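Local atomic coordinates of putative peptidase (Chlamydophila abortus, PDB entry 3CE2), a protein that probably acts as a zinc-dependent oligopeptidase of the M3B family, cutting a variety of small bioactive peptides. Residues 388-393 against 398-403; 176-181 against 251-256; 71-76 against 143-148; 286-291 against 506-511. One frame throughout, in Å; residues are numbered along the deposited sequence.

Interaction 1: 388-393 against 398-403; sequences LNYTGT and SVIAHE. With ZN (zinc ion), chain D.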
loop_
_atom_site.group_PDB
_atom_site.type_symbol
_atom_site.label_atom_id
_atom_site.label_comp_id
_atom_site.label_asym_id
_atom_site.label_seq_id
_atom_site.Cartn_x
_atom_site.Cartn_y
_atom_site.Cartn_z
ATOM N N LEU A 388 5.029 -15.163 8.865
ATOM C CA LEU A 388 6.440 -14.915 8.594
ATOM C C LEU A 388 7.094 -16.121 7.886
ATOM O O LEU A 388 6.569 -17.256 7.910
ATOM C CB LEU A 388 7.168 -14.678 9.930
ATOM C CG LEU A 388 7.619 -13.305 10.453
ATOM C CD1 LEU A 388 6.628 -12.223 10.205
ATOM C CD2 LEU A 388 7.951 -13.361 11.940
ATOM N N ASN A 389 8.243 -15.877 7.263
ATOM C CA ASN A 389 9.133 -16.948 6.815
ATOM C C ASN A 389 10.525 -16.656 7.368
ATOM O O ASN A 389 11.475 -16.378 6.630
ATOM C CB ASN A 389 9.116 -17.056 5.293
ATOM C CG ASN A 389 7.947 -17.895 4.796
ATOM O OD1 ASN A 389 7.954 -19.129 4.921
ATOM N ND2 ASN A 389 6.921 -17.230 4.254
ATOM N N TYR A 390 10.617 -16.684 8.693
ATOM C CA TYR A 390 11.729 -16.058 9.385
ATOM C C TYR A 390 13.028 -16.770 9.067
ATOM O O TYR A 390 13.126 -17.960 9.291
ATOM C CB TYR A 390 11.481 -16.013 10.901
ATOM C CG TYR A 390 12.563 -15.243 11.573
ATOM C CD1 TYR A 390 12.563 -13.857 11.533
ATOM C CD2 TYR A 390 13.644 -15.893 12.174
ATOM C CE1 TYR A 390 13.603 -13.120 12.106
ATOM C CE2 TYR A 390 14.682 -15.171 12.753
ATOM C CZ TYR A 390 14.662 -13.780 12.712
ATOM O OH TYR A 390 15.680 -13.035 13.284
ATOM N N THR A 391 14.022 -16.055 8.543
ATOM C CA THR A 391 15.297 -16.706 8.162
ATOM C C THR A 391 16.519 -16.231 8.958
ATOM O O THR A 391 17.560 -16.877 8.924
ATOM C CB THR A 391 15.599 -16.664 6.607
ATOM O OG1 THR A 391 15.504 -15.321 6.100
ATOM C CG2 THR A 391 14.629 -17.561 5.837
ATOM N N GLY A 392 16.404 -15.116 9.669
ATOM C CA GLY A 392 17.460 -14.718 10.595
ATOM C C GLY A 392 18.288 -13.509 10.211
ATOM O O GLY A 392 19.256 -13.191 10.892
ATOM N N THR A 393 17.916 -12.822 9.137
ATOM C CA THR A 393 18.699 -11.674 8.660
ATOM C C THR A 393 18.120 -10.364 9.185
ATOM O O THR A 393 17.004 -10.327 9.713
ATOM C CB THR A 393 18.684 -11.579 7.107
ATOM O OG1 THR A 393 17.360 -11.224 6.670
ATOM C CG2 THR A 393 19.112 -12.917 6.426
ATOM N N SER A 398 13.290 -6.469 10.207
ATOM C CA SER A 398 12.479 -5.326 9.821
ATOM C C SER A 398 11.095 -5.743 9.274
ATOM O O SER A 398 10.121 -4.981 9.347
ATOM C CB SER A 398 13.220 -4.457 8.808
ATOM O OG SER A 398 12.867 -4.880 7.517
ATOM N N VAL A 399 11.009 -6.952 8.738
ATOM C CA VAL A 399 9.734 -7.482 8.282
ATOM C C VAL A 399 8.819 -7.727 9.497
ATOM O O VAL A 399 7.615 -7.454 9.459
ATOM C CB VAL A 399 9.935 -8.759 7.410
ATOM C CG1 VAL A 399 8.641 -9.511 7.231
ATOM C CG2 VAL A 399 10.492 -8.372 6.054
ATOM N N ILE A 400 9.399 -8.211 10.592
ATOM C CA ILE A 400 8.664 -8.267 11.850
ATOM C C ILE A 400 8.217 -6.865 12.270
ATOM O O ILE A 400 7.065 -6.682 12.669
ATOM C CB ILE A 400 9.519 -8.821 12.973
ATOM C CG1 ILE A 400 9.861 -10.269 12.725
ATOM C CG2 ILE A 400 8.809 -8.695 14.306
ATOM C CD1 ILE A 400 10.791 -10.805 13.779
ATOM N N ALA A 401 9.121 -5.881 12.185
ATOM C CA ALA A 401 8.767 -4.503 12.538
ATOM C C ALA A 401 7.653 -3.981 11.634
ATOM O O ALA A 401 6.727 -3.320 12.102
ATOM C CB ALA A 401 9.978 -3.575 12.495
ATOM N N HIS A 402 7.729 -4.302 10.347
ATOM C CA HIS A 402 6.699 -3.894 9.387
ATOM C C HIS A 402 5.345 -4.546 9.693
ATOM O O HIS A 402 4.329 -3.861 9.859
ATOM C CB HIS A 402 7.162 -4.288 7.993
ATOM C CG HIS A 402 6.294 -3.782 6.885
ATOM N ND1 HIS A 402 6.588 -2.636 6.174
ATOM C CD2 HIS A 402 5.165 -4.292 6.330
ATOM C CE1 HIS A 402 5.674 -2.454 5.237
ATOM N NE2 HIS A 402 4.791 -3.436 5.321
ATOM N N GLU A 403 5.341 -5.874 9.767
ATOM C CA GLU A 403 4.109 -6.613 9.992
ATOM C C GLU A 403 3.573 -6.339 11.389
ATOM O O GLU A 403 2.364 -6.285 11.589
ATOM C CB GLU A 403 4.308 -8.118 9.757
ATOM C CG GLU A 403 4.674 -8.470 8.314
ATOM C CD GLU A 403 3.722 -7.863 7.272
ATOM O OE1 GLU A 403 2.615 -7.401 7.631
ATOM O OE2 GLU A 403 4.079 -7.834 6.080
HETATM ZN ZN ZN D . 2.897 -3.498 4.450
#
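Ile400 spans both Leu388 and Tyr390 with a single branch, in a wholly apolar contact that lies just two residues from a zinc ligand. Its CG1 sits beside its own backbone N (chi1 -66°) and the chain then runs straight on (chi2 176°), carrying CD1 out toward the loop that follows strand 385-387. Leu388 crosses this branch at about a right angle, its CD2 methyl 3.7 Å from Ile400 CG1. The terminal methyl reaches the tyrosine obliquely, with Ile400 CD1 4.0 Å from Tyr390 CE1. The phenol is held at its far end by a hydrogen bond from Tyr390 OH to Tyr328 O. Isoleucine suits this buried position because its CG1-CD1 arm is long enough to reach both residues and carries no polar atom; helix 330-340 covers all three further.

The same turn carries His402, whose NE2 binds zinc at 2.1 Å. The metal is completed by His406 and Glu430. With zinc at NE2 and Glu437 at ND1, the imidazole is held at both nitrogens, which should restrict its rotation. His402, Glu403 and His406 match the HExxH motif of zinc metallopeptidases. No hydrogen bond joins the two segments, so their mutual contact rests on dispersion and exclusion of water, against a face of the helix other than the one from which His402 reaches the zinc ion.

Interaction 2: 176-181 against 251-256; sequences TPLEVA and IQAHVF
Leu178, the residue with most surface buried here, sets its forked end against Ala253 and Phe256, which lie one helical turn apart on helix 240-260. Each of its methyls has its own partner. CD2 of Leu178 comes to 4.1 Å from CB of Ala253, whereas Leu178 CD1 lies 4.0 Å from Phe256 CD2 and almost as near to CE2 on the same ring. Alanine suits the middle of this contact because a lone methyl lets the leucine approach the helix backbone closely: the CA atoms of Leu178 and Ala253 are 6.8 Å apart.

Phe256 takes part through CD2 and CE2, which the leucine methyl meets obliquely. Its CG stands opposite the backbone N (chi1 157°), a setting that brings only these two ring atoms up to the leucine. The ring also reaches helix 165-174, touching Leu171 and Ala174, and helps tie that helix and the turn leading into helix 180-192 to helix 240-260. The turn itself is closed by a backbone bond from Glu179 N to Thr176 O. Elsewhere on helix 240-260, His254 is hydrogen-bonded to His483 of helix 451-487, so the helix is held from more than one direction.

Only apolar groups meet between the two segments; Ala253 is buried, while Leu178 and Phe256 remain partly exposed. The chemistry implies a modest hydrophobic contact, with no polar bond to fix direction.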
loop_
_atom_site.group_PDB
_atom_site.type_symbol
_atom_site.label_atom_id
_atom_site.label_comp_id
_atom_site.label_asym_id
_atom_site.label_seq_id
_atom_site.Cartn_x
_atom_site.Cartn_y
_atom_site.Cartn_z
ATOM N N THR A 176 -15.422 -3.790 -19.262
ATOM C CA THR A 176 -14.894 -4.938 -19.970
ATOM C C THR A 176 -14.000 -4.546 -21.166
ATOM O O THR A 176 -12.797 -4.773 -21.141
ATOM C CB THR A 176 -16.046 -5.848 -20.380
ATOM O OG1 THR A 176 -16.692 -6.315 -19.193
ATOM C CG2 THR A 176 -15.567 -7.043 -21.178
ATOM N N PRO A 177 -14.574 -3.928 -22.204
ATOM C CA PRO A 177 -13.747 -3.504 -23.325
ATOM C C PRO A 177 -12.566 -2.605 -22.939
ATOM O O PRO A 177 -11.524 -2.626 -23.621
ATOM C CB PRO A 177 -14.725 -2.721 -24.207
ATOM C CG PRO A 177 -15.891 -2.441 -23.342
ATOM C CD PRO A 177 -15.987 -3.603 -22.429
ATOM N N LEU A 178 -12.715 -1.820 -21.876
ATOM C CA LEU A 178 -11.666 -0.869 -21.520
ATOM C C LEU A 178 -10.508 -1.504 -20.744
ATOM O O LEU A 178 -9.592 -0.811 -20.325
ATOM C CB LEU A 178 -12.234 0.315 -20.754
ATOM C CG LEU A 178 -13.027 1.255 -21.654
ATOM C CD1 LEU A 178 -13.819 2.211 -20.797
ATOM C CD2 LEU A 178 -12.109 2.010 -22.638
ATOM N N GLU A 179 -10.538 -2.817 -20.557
ATOM C CA GLU A 179 -9.419 -3.485 -19.933
ATOM C C GLU A 179 -8.293 -3.649 -20.943
ATOM O O GLU A 179 -7.168 -4.006 -20.573
ATOM C CB GLU A 179 -9.814 -4.885 -19.488
ATOM C CG GLU A 179 -10.618 -4.986 -18.218
ATOM C CD GLU A 179 -11.030 -6.422 -17.958
ATOM O OE1 GLU A 179 -11.451 -7.103 -18.922
ATOM O OE2 GLU A 179 -10.917 -6.873 -16.798
ATOM N N VAL A 180 -8.596 -3.439 -22.226
ATOM C CA VAL A 180 -7.655 -3.892 -23.238
ATOM C C VAL A 180 -6.327 -3.183 -23.110
ATOM O O VAL A 180 -5.299 -3.817 -23.230
ATOM C CB VAL A 180 -8.168 -3.813 -24.693
ATOM C CG1 VAL A 180 -8.312 -2.388 -25.148
ATOM C CG2 VAL A 180 -7.183 -4.513 -25.588
ATOM N N ALA A 181 -6.338 -1.887 -22.831
ATOM C CA ALA A 181 -5.075 -1.177 -22.784
ATOM C C ALA A 181 -4.099 -1.864 -21.827
ATOM O O ALA A 181 -2.986 -2.228 -22.224
ATOM C CB ALA A 181 -5.268 0.295 -22.446
ATOM N N ILE A 251 -5.447 6.578 -20.293
ATOM C CA ILE A 251 -5.791 7.900 -19.831
ATOM C C ILE A 251 -7.119 8.383 -20.413
ATOM O O ILE A 251 -7.899 9.024 -19.711
ATOM C CB ILE A 251 -4.723 8.914 -20.162
ATOM C CG1 ILE A 251 -3.358 8.504 -19.595
ATOM C CG2 ILE A 251 -5.165 10.309 -19.718
ATOM C CD1 ILE A 251 -3.316 8.042 -18.145
ATOM N N GLN A 252 -7.379 8.097 -21.687
ATOM C CA GLN A 252 -8.648 8.493 -22.292
ATOM C C GLN A 252 -9.781 7.713 -21.638
ATOM O O GLN A 252 -10.908 8.190 -21.547
ATOM C CB GLN A 252 -8.664 8.252 -23.803
ATOM C CG GLN A 252 -8.010 9.347 -24.665
ATOM C CD GLN A 252 -8.566 10.774 -24.400
ATOM O OE1 GLN A 252 -9.794 11.003 -24.294
ATOM N NE2 GLN A 252 -7.656 11.734 -24.307
ATOM N N ALA A 253 -9.490 6.509 -21.172
ATOM C CA ALA A 253 -10.487 5.764 -20.417
ATOM C C ALA A 253 -10.896 6.550 -19.165
ATOM O O ALA A 253 -12.083 6.743 -18.908
ATOM C CB ALA A 253 -9.966 4.399 -20.053
ATOM N N HIS A 254 -9.917 7.029 -18.404
ATOM C CA HIS A 254 -10.233 7.795 -17.215
ATOM C C HIS A 254 -11.022 9.035 -17.567
ATOM O O HIS A 254 -11.982 9.376 -16.873
ATOM C CB HIS A 254 -8.980 8.165 -16.436
ATOM C CG HIS A 254 -8.229 6.980 -15.946
ATOM N ND1 HIS A 254 -6.873 7.002 -15.711
ATOM C CD2 HIS A 254 -8.637 5.717 -15.690
ATOM C CE1 HIS A 254 -6.482 5.806 -15.311
ATOM N NE2 HIS A 254 -7.534 5.005 -15.293
ATOM N N VAL A 255 -10.642 9.692 -18.657
ATOM C CA VAL A 255 -11.369 10.885 -19.107
ATOM C C VAL A 255 -12.812 10.557 -19.450
ATOM O O VAL A 255 -13.712 11.317 -19.147
ATOM C CB VAL A 255 -10.699 11.519 -20.305
ATOM C CG1 VAL A 255 -11.527 12.686 -20.831
ATOM C CG2 VAL A 255 -9.308 11.970 -19.921
ATOM N N PHE A 256 -13.026 9.405 -20.062
ATOM C CA PHE A 256 -14.369 8.987 -20.406
ATOM C C PHE A 256 -15.209 8.831 -19.152
ATOM O O PHE A 256 -16.295 9.391 -19.064
ATOM C CB PHE A 256 -14.319 7.687 -21.201
ATOM C CG PHE A 256 -15.588 6.875 -21.150
ATOM C CD1 PHE A 256 -16.680 7.207 -21.944
ATOM C CD2 PHE A 256 -15.671 5.751 -20.342
ATOM C CE1 PHE A 256 -17.829 6.444 -21.929
ATOM C CE2 PHE A 256 -16.821 4.976 -20.317
ATOM C CZ PHE A 256 -17.903 5.333 -21.108
#

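Interaction 3: 71-76 against 143-148; sequences SLLTTL and PCLAPY
Leu73 lays its CD1 methyl over the root of the Tyr148 side chain, 3.8 Å from Tyr148 CB and scarcely farther from CG. The leucine and the tyrosine run antiparallel alongside one another, and the methyl meets the ring obliquely. The leucine gets there because its CG lies beside the backbone N (chi1 -59°) and the chain is extended beyond it. The same methyl also approaches Leu145, with Leu73 CD1 4.2 Å from Leu145 CD2. Leucine suits this place on helix 66-96, since a single methyl, CD1, reaches two neighbours while the side chain also packs on Tyr151 and Leu152 of helix 149-156.

The partner segment is the compact connection between helices 133-141 and 149-156. A type I turn from Pro143 to Ala146 is followed by a 3-10 segment at Ala146 and Pro147, and Tyr148 occupies the N-cap position of the next helix. The contact thereby joins a long helix near the start of this mostly helical chain to an interhelical corner, consistent with the helical N-terminal portion of M3B oligopeptidases. Proline fits a corner of this kind by restraining the backbone, and Pro147 CB lies 3.9 Å above the plane of the Tyr148 ring, offset toward its margin.

On the exposed side, Thr74 OG1 and Tyr148 OH stand 4.0 Å apart, too far for a hydrogen bond; the threonine hydroxyl bonds instead to Leu70 O within its own helix. His420, just past the zinc-binding helix 394-416, meets the Tyr148 ring with planes at about 30° and donates from NE2 to Pro147 O.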
loop_
_atom_site.group_PDB
_atom_site.type_symbol
_atom_site.label_atom_id
_atom_site.label_comp_id
_atom_site.label_asym_id
_atom_site.label_seq_id
_atom_site.Cartn_x
_atom_site.Cartn_y
_atom_site.Cartn_z
ATOM N N SER A 71 -32.275 -1.910 10.048
ATOM C CA SER A 71 -32.426 -3.355 10.037
ATOM C C SER A 71 -31.545 -4.029 8.961
ATOM O O SER A 71 -30.856 -5.012 9.243
ATOM C CB SER A 71 -33.886 -3.719 9.814
ATOM O OG SER A 71 -34.039 -5.120 9.872
ATOM N N LEU A 72 -31.586 -3.493 7.741
ATOM C CA LEU A 72 -30.731 -3.928 6.641
ATOM C C LEU A 72 -29.237 -3.962 7.003
ATOM O O LEU A 72 -28.604 -5.031 6.991
ATOM C CB LEU A 72 -30.943 -3.002 5.457
ATOM C CG LEU A 72 -29.987 -3.224 4.302
ATOM C CD1 LEU A 72 -29.989 -4.689 3.953
ATOM C CD2 LEU A 72 -30.412 -2.387 3.099
ATOM N N LEU A 73 -28.689 -2.791 7.329
ATOM C CA LEU A 73 -27.298 -2.665 7.739
ATOM C C LEU A 73 -26.970 -3.670 8.842
ATOM O O LEU A 73 -25.982 -4.384 8.768
ATOM C CB LEU A 73 -27.027 -1.256 8.264
ATOM C CG LEU A 73 -27.289 -0.092 7.321
ATOM C CD1 LEU A 73 -26.878 1.203 7.982
ATOM C CD2 LEU A 73 -26.540 -0.267 6.000
ATOM N N THR A 74 -27.802 -3.701 9.870
ATOM C CA THR A 74 -27.585 -4.532 11.032
ATOM C C THR A 74 -27.370 -5.982 10.615
ATOM O O THR A 74 -26.517 -6.700 11.152
ATOM C CB THR A 74 -28.820 -4.408 11.979
ATOM O OG1 THR A 74 -28.688 -3.200 12.736
ATOM C CG2 THR A 74 -28.945 -5.584 12.945
ATOM N N THR A 75 -28.153 -6.391 9.636
ATOM C CA THR A 75 -28.240 -7.774 9.267
ATOM C C THR A 75 -27.134 -8.110 8.311
ATOM O O THR A 75 -26.595 -9.211 8.348
ATOM C CB THR A 75 -29.579 -8.056 8.592
ATOM O OG1 THR A 75 -30.603 -8.046 9.594
ATOM C CG2 THR A 75 -29.550 -9.396 7.906
ATOM N N LEU A 76 -26.780 -7.161 7.459
ATOM C CA LEU A 76 -25.738 -7.458 6.529
ATOM C C LEU A 76 -24.370 -7.391 7.201
ATOM O O LEU A 76 -23.504 -8.223 6.919
ATOM C CB LEU A 76 -25.882 -6.661 5.230
ATOM C CG LEU A 76 -25.336 -5.273 5.014
ATOM C CD1 LEU A 76 -23.855 -5.378 4.725
ATOM C CD2 LEU A 76 -26.046 -4.682 3.828
ATOM N N PRO A 143 -31.263 9.230 14.371
ATOM C CA PRO A 143 -30.545 8.698 15.540
ATOM C C PRO A 143 -30.444 7.184 15.622
ATOM O O PRO A 143 -29.478 6.664 16.190
ATOM C CB PRO A 143 -31.342 9.256 16.730
ATOM C CG PRO A 143 -32.097 10.454 16.133
ATOM C CD PRO A 143 -32.468 9.976 14.768
ATOM N N CYS A 144 -31.398 6.448 15.076
ATOM C CA CYS A 144 -31.189 4.994 15.094
ATOM C C CYS A 144 -30.122 4.594 14.081
ATOM O O CYS A 144 -29.539 3.504 14.194
ATOM C CB CYS A 144 -32.472 4.218 14.839
ATOM S SG CYS A 144 -33.196 4.730 13.328
ATOM N N LEU A 145 -29.871 5.481 13.112
ATOM C CA LEU A 145 -28.748 5.353 12.171
ATOM C C LEU A 145 -27.468 6.074 12.587
ATOM O O LEU A 145 -26.497 6.067 11.838
ATOM C CB LEU A 145 -29.137 5.915 10.811
ATOM C CG LEU A 145 -30.188 5.105 10.081
ATOM C CD1 LEU A 145 -30.572 5.765 8.739
ATOM C CD2 LEU A 145 -29.691 3.702 9.929
ATOM N N ALA A 146 -27.460 6.721 13.746
ATOM C CA ALA A 146 -26.314 7.584 14.093
ATOM C C ALA A 146 -24.971 6.851 14.157
ATOM O O ALA A 146 -23.957 7.427 13.823
ATOM C CB ALA A 146 -26.566 8.409 15.389
ATOM N N PRO A 147 -24.951 5.596 14.631
ATOM C CA PRO A 147 -23.678 4.839 14.629
ATOM C C PRO A 147 -23.146 4.478 13.251
ATOM O O PRO A 147 -22.009 4.037 13.141
ATOM C CB PRO A 147 -24.022 3.551 15.400
ATOM C CG PRO A 147 -25.288 3.914 16.217
ATOM C CD PRO A 147 -26.041 4.846 15.289
ATOM N N TYR A 148 -23.964 4.664 12.221
ATOM C CA TYR A 148 -23.632 4.255 10.863
ATOM C C TYR A 148 -23.626 5.471 9.975
ATOM O O TYR A 148 -23.903 5.380 8.785
ATOM C CB TYR A 148 -24.652 3.241 10.327
ATOM C CG TYR A 148 -24.916 2.096 11.281
ATOM C CD1 TYR A 148 -24.102 0.957 11.289
ATOM C CD2 TYR A 148 -25.956 2.168 12.209
ATOM C CE1 TYR A 148 -24.325 -0.084 12.182
ATOM C CE2 TYR A 148 -26.179 1.139 13.116
ATOM C CZ TYR A 148 -25.366 0.018 13.093
ATOM O OH TYR A 148 -25.620 -0.999 13.979
#

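Interaction 4: 286-291 against 506-511; sequences DIVKKN and NEFYGE
Lys289 turns its CG beside the backbone N (chi1 -73°) and then stays extended to NZ, while Glu507 also has CG beside its N (chi1 -59°) and stretches out to its carboxylate, so the two long chains cross obliquely and the carboxylate lies beside the end of the lysine chain, near CD as well as NZ. Lys289 NZ stands 3.4 Å from both Glu507 OE1 and Glu507 OE2, a forked salt bridge whose two hydrogen bonds are weak. Glu507 is exposed, and solvent probably softens the attraction.

Phe508 takes up the aliphatic part of the lysine. Its CZ atom is 3.9 Å from Lys289 CG, and Val288 CG1 lies equally far, 3.9 Å, from Phe508 CE1; both approach the ring obliquely. Lysine suits this boundary because its methylenes can pack obliquely on a buried phenyl ring while the ammonium group reaches the solvent-exposed Glu507. Inward, Phe508 rests on Leu474 and Ile295, and Val288 on Phe470 and Val473.

The contact packs the C-terminal ends of helices 278-289 and 494-509 together beside helix 451-487 in the helical M3 peptidase region, with an ion pair at its exposed side.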
loop_
_atom_site.group_PDB
_atom_site.type_symbol
_atom_site.label_atom_id
_atom_site.label_comp_id
_atom_site.label_asym_id
_atom_site.label_seq_id
_atom_site.Cartn_x
_atom_site.Cartn_y
_atom_site.Cartn_z
ATOM N N ASP A 286 4.052 20.497 -5.567
ATOM C CA ASP A 286 4.766 21.763 -5.568
ATOM C C ASP A 286 5.820 21.764 -4.469
ATOM O O ASP A 286 7.002 22.046 -4.723
ATOM C CB ASP A 286 3.808 22.955 -5.468
ATOM C CG ASP A 286 2.733 22.958 -6.602
ATOM O OD1 ASP A 286 2.953 22.321 -7.660
ATOM O OD2 ASP A 286 1.651 23.591 -6.448
ATOM N N ILE A 287 5.427 21.410 -3.253
ATOM C CA ILE A 287 6.388 21.465 -2.151
ATOM C C ILE A 287 7.549 20.510 -2.389
ATOM O O ILE A 287 8.702 20.847 -2.138
ATOM C CB ILE A 287 5.741 21.223 -0.763
ATOM C CG1 ILE A 287 5.431 22.553 -0.080
ATOM C CG2 ILE A 287 6.714 20.567 0.140
ATOM C CD1 ILE A 287 4.243 23.332 -0.683
ATOM N N VAL A 288 7.243 19.322 -2.900
ATOM C CA VAL A 288 8.275 18.340 -3.132
ATOM C C VAL A 288 9.267 18.827 -4.187
ATOM O O VAL A 288 10.472 18.753 -3.974
ATOM C CB VAL A 288 7.692 16.968 -3.492
ATOM C CG1 VAL A 288 8.783 16.071 -4.010
ATOM C CG2 VAL A 288 7.084 16.334 -2.256
ATOM N N LYS A 289 8.770 19.346 -5.307
ATOM C CA LYS A 289 9.662 19.936 -6.311
ATOM C C LYS A 289 10.548 21.031 -5.726
ATOM O O LYS A 289 11.735 21.083 -6.024
ATOM C CB LYS A 289 8.871 20.522 -7.473
ATOM C CG LYS A 289 8.268 19.487 -8.383
ATOM C CD LYS A 289 7.510 20.143 -9.536
ATOM C CE LYS A 289 6.819 19.087 -10.385
ATOM N NZ LYS A 289 6.215 19.690 -11.608
ATOM N N LYS A 290 9.982 21.913 -4.901
ATOM C CA LYS A 290 10.800 22.945 -4.280
ATOM C C LYS A 290 11.822 22.379 -3.305
ATOM O O LYS A 290 12.679 23.126 -2.847
ATOM C CB LYS A 290 9.963 23.992 -3.567
ATOM C CG LYS A 290 9.164 24.927 -4.466
ATOM C CD LYS A 290 8.411 25.888 -3.581
ATOM C CE LYS A 290 7.000 26.114 -4.082
ATOM N NZ LYS A 290 6.014 26.142 -2.955
ATOM N N ASN A 291 11.744 21.084 -2.971
ATOM C CA ASN A 291 12.779 20.484 -2.128
ATOM C C ASN A 291 13.672 19.523 -2.863
ATOM O O ASN A 291 14.444 18.764 -2.233
ATOM C CB ASN A 291 12.208 19.817 -0.900
ATOM C CG ASN A 291 11.493 20.796 0.005
ATOM O OD1 ASN A 291 12.006 21.185 1.048
ATOM N ND2 ASN A 291 10.304 21.209 -0.404
ATOM N N ASN A 506 14.027 16.417 -14.916
ATOM C CA ASN A 506 14.876 17.547 -14.770
ATOM C C ASN A 506 14.582 18.349 -13.530
ATOM O O ASN A 506 15.493 18.636 -12.765
ATOM C CB ASN A 506 14.769 18.415 -15.996
ATOM C CG ASN A 506 16.098 18.708 -16.551
ATOM O OD1 ASN A 506 16.866 19.458 -15.952
ATOM N ND2 ASN A 506 16.434 18.056 -17.667
ATOM N N GLU A 507 13.317 18.699 -13.322
ATOM C CA GLU A 507 12.919 19.392 -12.090
ATOM C C GLU A 507 13.391 18.641 -10.848
ATOM O O GLU A 507 13.664 19.256 -9.830
ATOM C CB GLU A 507 11.398 19.651 -12.029
ATOM C CG GLU A 507 10.868 20.494 -13.184
ATOM C CD GLU A 507 9.366 20.793 -13.091
ATOM O OE1 GLU A 507 8.978 21.554 -12.176
ATOM O OE2 GLU A 507 8.572 20.288 -13.938
ATOM N N PHE A 508 13.514 17.322 -10.925
ATOM C CA PHE A 508 13.852 16.566 -9.734
ATOM C C PHE A 508 15.317 16.261 -9.660
ATOM O O PHE A 508 15.908 16.275 -8.594
ATOM C CB PHE A 508 13.082 15.250 -9.682
ATOM C CG PHE A 508 11.647 15.402 -9.282
ATOM C CD1 PHE A 508 11.235 15.105 -7.999
ATOM C CD2 PHE A 508 10.705 15.831 -10.186
ATOM C CE1 PHE A 508 9.911 15.258 -7.628
ATOM C CE2 PHE A 508 9.371 15.962 -9.819
ATOM C CZ PHE A 508 8.985 15.679 -8.537
ATOM N N TYR A 509 15.920 15.978 -10.799
ATOM C CA TYR A 509 17.220 15.360 -10.768
ATOM C C TYR A 509 18.252 16.168 -11.505
ATOM O O TYR A 509 19.435 15.798 -11.513
ATOM C CB TYR A 509 17.118 13.974 -11.401
ATOM C CG TYR A 509 16.226 13.017 -10.646
ATOM C CD1 TYR A 509 16.600 12.526 -9.399
ATOM C CD2 TYR A 509 15.022 12.594 -11.185
ATOM C CE1 TYR A 509 15.797 11.639 -8.707
ATOM C CE2 TYR A 509 14.201 11.729 -10.495
ATOM C CZ TYR A 509 14.592 11.245 -9.261
ATOM O OH TYR A 509 13.758 10.382 -8.576
ATOM N N GLY A 510 17.799 17.259 -12.131
ATOM C CA GLY A 510 18.639 18.132 -12.970
ATOM C C GLY A 510 19.960 18.599 -12.370
ATOM O O GLY A 510 20.988 18.621 -13.050
ATOM N N GLU A 511 19.953 18.968 -11.097
ATOM C CA GLU A 511 21.177 19.464 -10.491
ATOM C C GLU A 511 22.172 18.378 -10.146
ATOM O O GLU A 511 23.241 18.682 -9.651
ATOM C CB GLU A 511 20.883 20.288 -9.226
ATOM C CG GLU A 511 20.038 21.537 -9.466
ATOM C CD GLU A 511 20.539 22.364 -10.642
ATOM O OE1 GLU A 511 21.606 23.009 -10.514
ATOM O OE2 GLU A 511 19.864 22.371 -11.697
#

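Overall arrangement
The four contacts are scattered through one largely helical chain, and none touches another. Interaction 1 alone includes a zinc ligand, and the centres of interactions 2, 3 and 4 lie 39, 40 and 35 Å from its own. Interactions 3 and 4 are the farthest apart, 49 Å between centres and on opposite sides of the chain's centre, whereas interactions 2 and 4 approach to about 16 Å at their nearest atoms. Along the sequence, interaction 3 closes before interaction 2 opens, and interaction 1 is nested in the loop closed by interaction 4. Lys289 of interaction 4 is also about 11 Å, side chain to side chain, from His484, ligand of a separate zinc ion.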